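Aminopeptidase N (Francisella tularensis subsp. tularensis, PDB 5DLL) is a zinc metallopeptidase of the M1 family that releases N-terminal amino acids from peptides and probably helps degrade intracellular peptides left by protein breakdown. Local coordinates at residues 492-497 and 513-518. Numbering follows the deposited sequence.
Sequences ALHIPV and VIELKE
Ile495 O is approached by two groups of the facing strand: Leu516 N-H lies in its carbonyl plane at 2.8 Å (N to O), and Glu515 CA adds a CA-H...O contact at 3.4 Å. The reciprocal bond, from Ile495 N to Leu516 O, is nearly straight at hydrogen, although its donor sits above the carbonyl plane. Val497 and Ile514 repeat this exchange, with Val497 N to Ile514 O at 2.7 Å and nearly along the C=O axis. Between these two hydrogen-bonded pairs, Pro496 faces Glu515 as a non-hydrogen-bonded pair, so Pro496 can sit here without costing this pairing a bond, since its missing N-H would not point at 513-518. The reciprocal bonds show the antiparallel pairing, and the axes of 495-497 and 513-516 run at 151°; they belong to 495-502 and 508-516, the arms of a beta hairpin in the Ig-like domain; 533-535 flanks 495-502 on its other edge.

The two faces differ in chemistry. On one, Ile495 and Leu516 run alongside each other, CB to CB 4.0 Å, and Val497 CB meets Ile514 CG1; Leu477 and Gln479 of strand 472-480 touch Leu516. On the other, Pro496 and Glu515 meet Leu406 of helix 390-423, joining the hairpin to that helix.

Just before the strand, His494 has CG anti to its backbone N (chi1 -166°), and the ring reaches across to Glu515 and Lys517. Lys517 CG makes a CH-pi contact over one ring face, 4.1 Å from the centroid, while Glu515 CG approaches the ring's rim within its plane. The carboxylate is turned 49° from the ring. Its two oxygens serve different cations: OE2 forms a salt bridge with Arg443, and OE1 one with Lys517 NZ at 3.4 Å, an arrangement that probably stabilises the charged form of Glu515.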
loop_
_atom_site.group_PDB
_atom_site.type_symbol
_atom_site.label_atom_id
_atom_site.label_comp_id
_atom_site.label_asym_id
_atom_site.label_seq_id
_atom_site.Cartn_x
_atom_site.Cartn_y
_atom_site.Cartn_z
ATOM N N ALA A 492 4.039 28.046 -8.129
ATOM C CA ALA A 492 3.523 27.393 -9.330
ATOM C C ALA A 492 4.346 26.148 -9.663
ATOM O O ALA A 492 5.532 26.243 -9.984
ATOM C CB ALA A 492 3.540 28.358 -10.503
ATOM N N LEU A 493 3.705 24.986 -9.584
ATOM C CA LEU A 493 4.345 23.706 -9.888
ATOM C C LEU A 493 4.337 23.377 -11.385
ATOM O O LEU A 493 3.721 24.073 -12.192
ATOM C CB LEU A 493 3.633 22.584 -9.130
ATOM C CG LEU A 493 3.566 22.743 -7.611
ATOM C CD1 LEU A 493 2.502 21.831 -7.020
ATOM C CD2 LEU A 493 4.927 22.466 -6.994
ATOM N N HIS A 494 5.036 22.299 -11.731
ATOM C CA HIS A 494 5.041 21.743 -13.077
ATOM C C HIS A 494 3.932 20.684 -13.151
ATOM O O HIS A 494 4.084 19.584 -12.614
ATOM C CB HIS A 494 6.409 21.106 -13.344
ATOM C CG HIS A 494 6.677 20.797 -14.784
ATOM N ND1 HIS A 494 7.954 20.720 -15.297
ATOM C CD2 HIS A 494 5.840 20.552 -15.820
ATOM C CE1 HIS A 494 7.894 20.433 -16.585
ATOM N NE2 HIS A 494 6.623 20.329 -16.927
ATOM N N ILE A 495 2.816 21.025 -13.803
ATOM C CA ILE A 495 1.661 20.118 -13.903
ATOM C C ILE A 495 1.538 19.572 -15.329
ATOM O O ILE A 495 1.399 20.351 -16.273
ATOM C CB ILE A 495 0.309 20.811 -13.569
ATOM C CG1 ILE A 495 0.438 21.858 -12.453
ATOM C CG2 ILE A 495 -0.748 19.773 -13.210
ATOM C CD1 ILE A 495 0.812 21.308 -11.097
ATOM N N PRO A 496 1.588 18.236 -15.493
ATOM C CA PRO A 496 1.264 17.624 -16.776
ATOM C C PRO A 496 -0.233 17.352 -16.892
ATOM O O PRO A 496 -0.818 16.720 -16.006
ATOM C CB PRO A 496 2.047 16.312 -16.746
ATOM C CG PRO A 496 2.125 15.955 -15.306
ATOM C CD PRO A 496 2.064 17.239 -14.520
ATOM N N VAL A 497 -0.837 17.836 -17.978
ATOM C CA VAL A 497 -2.261 17.650 -18.237
ATOM C C VAL A 497 -2.453 16.778 -19.474
ATOM O O VAL A 497 -2.396 17.267 -20.604
ATOM C CB VAL A 497 -2.976 18.997 -18.458
ATOM C CG1 VAL A 497 -4.482 18.823 -18.319
ATOM C CG2 VAL A 497 -2.461 20.042 -17.480
ATOM N N VAL A 513 -0.098 15.551 -24.371
ATOM C CA VAL A 513 0.127 16.012 -23.001
ATOM C C VAL A 513 0.612 17.461 -23.061
ATOM O O VAL A 513 1.605 17.754 -23.728
ATOM C CB VAL A 513 1.192 15.158 -22.277
ATOM C CG1 VAL A 513 1.439 15.682 -20.866
ATOM C CG2 VAL A 513 0.779 13.689 -22.246
ATOM N N ILE A 514 -0.097 18.361 -22.382
ATOM C CA ILE A 514 0.345 19.755 -22.261
ATOM C C ILE A 514 0.797 20.034 -20.827
ATOM O O ILE A 514 0.473 19.279 -19.904
ATOM C CB ILE A 514 -0.733 20.771 -22.712
ATOM C CG1 ILE A 514 -2.012 20.652 -21.875
ATOM C CG2 ILE A 514 -1.049 20.584 -24.188
ATOM C CD1 ILE A 514 -2.969 21.807 -22.069
ATOM N N GLU A 515 1.546 21.119 -20.649
ATOM C CA GLU A 515 2.204 21.405 -19.379
ATOM C C GLU A 515 1.792 22.757 -18.821
ATOM O O GLU A 515 1.626 23.718 -19.569
ATOM C CB GLU A 515 3.720 21.352 -19.566
ATOM C CG GLU A 515 4.236 19.937 -19.783
ATOM C CD GLU A 515 5.532 19.885 -20.567
ATOM O OE1 GLU A 515 6.364 20.805 -20.433
ATOM O OE2 GLU A 515 5.720 18.906 -21.316
ATOM N N LEU A 516 1.625 22.812 -17.502
ATOM C CA LEU A 516 1.333 24.055 -16.795
ATOM C C LEU A 516 2.468 24.360 -15.817
ATOM O O LEU A 516 2.509 23.817 -14.713
ATOM C CB LEU A 516 -0.003 23.946 -16.059
ATOM C CG LEU A 516 -0.440 25.148 -15.223
ATOM C CD1 LEU A 516 -0.622 26.383 -16.091
ATOM C CD2 LEU A 516 -1.724 24.818 -14.477
ATOM N N LYS A 517 3.381 25.232 -16.244
ATOM C CA LYS A 517 4.565 25.593 -15.464
ATOM C C LYS A 517 4.437 26.992 -14.872
ATOM O O LYS A 517 5.442 27.628 -14.557
ATOM C CB LYS A 517 5.807 25.558 -16.359
ATOM C CG LYS A 517 5.983 24.287 -17.168
ATOM C CD LYS A 517 7.252 24.364 -17.993
ATOM C CE LYS A 517 7.325 23.238 -19.004
ATOM N NZ LYS A 517 8.636 23.195 -19.706
ATOM N N GLU A 518 3.204 27.463 -14.704
ATOM C CA GLU A 518 2.951 28.870 -14.416
ATOM C C GLU A 518 1.685 29.009 -13.575
ATOM O O GLU A 518 0.862 28.093 -13.533
ATOM C CB GLU A 518 2.812 29.627 -15.743
ATOM C CG GLU A 518 3.003 31.134 -15.665
ATOM C CD GLU A 518 2.998 31.795 -17.036
ATOM O OE1 GLU A 518 3.606 31.239 -17.977
ATOM O OE2 GLU A 518 2.389 32.877 -17.178
#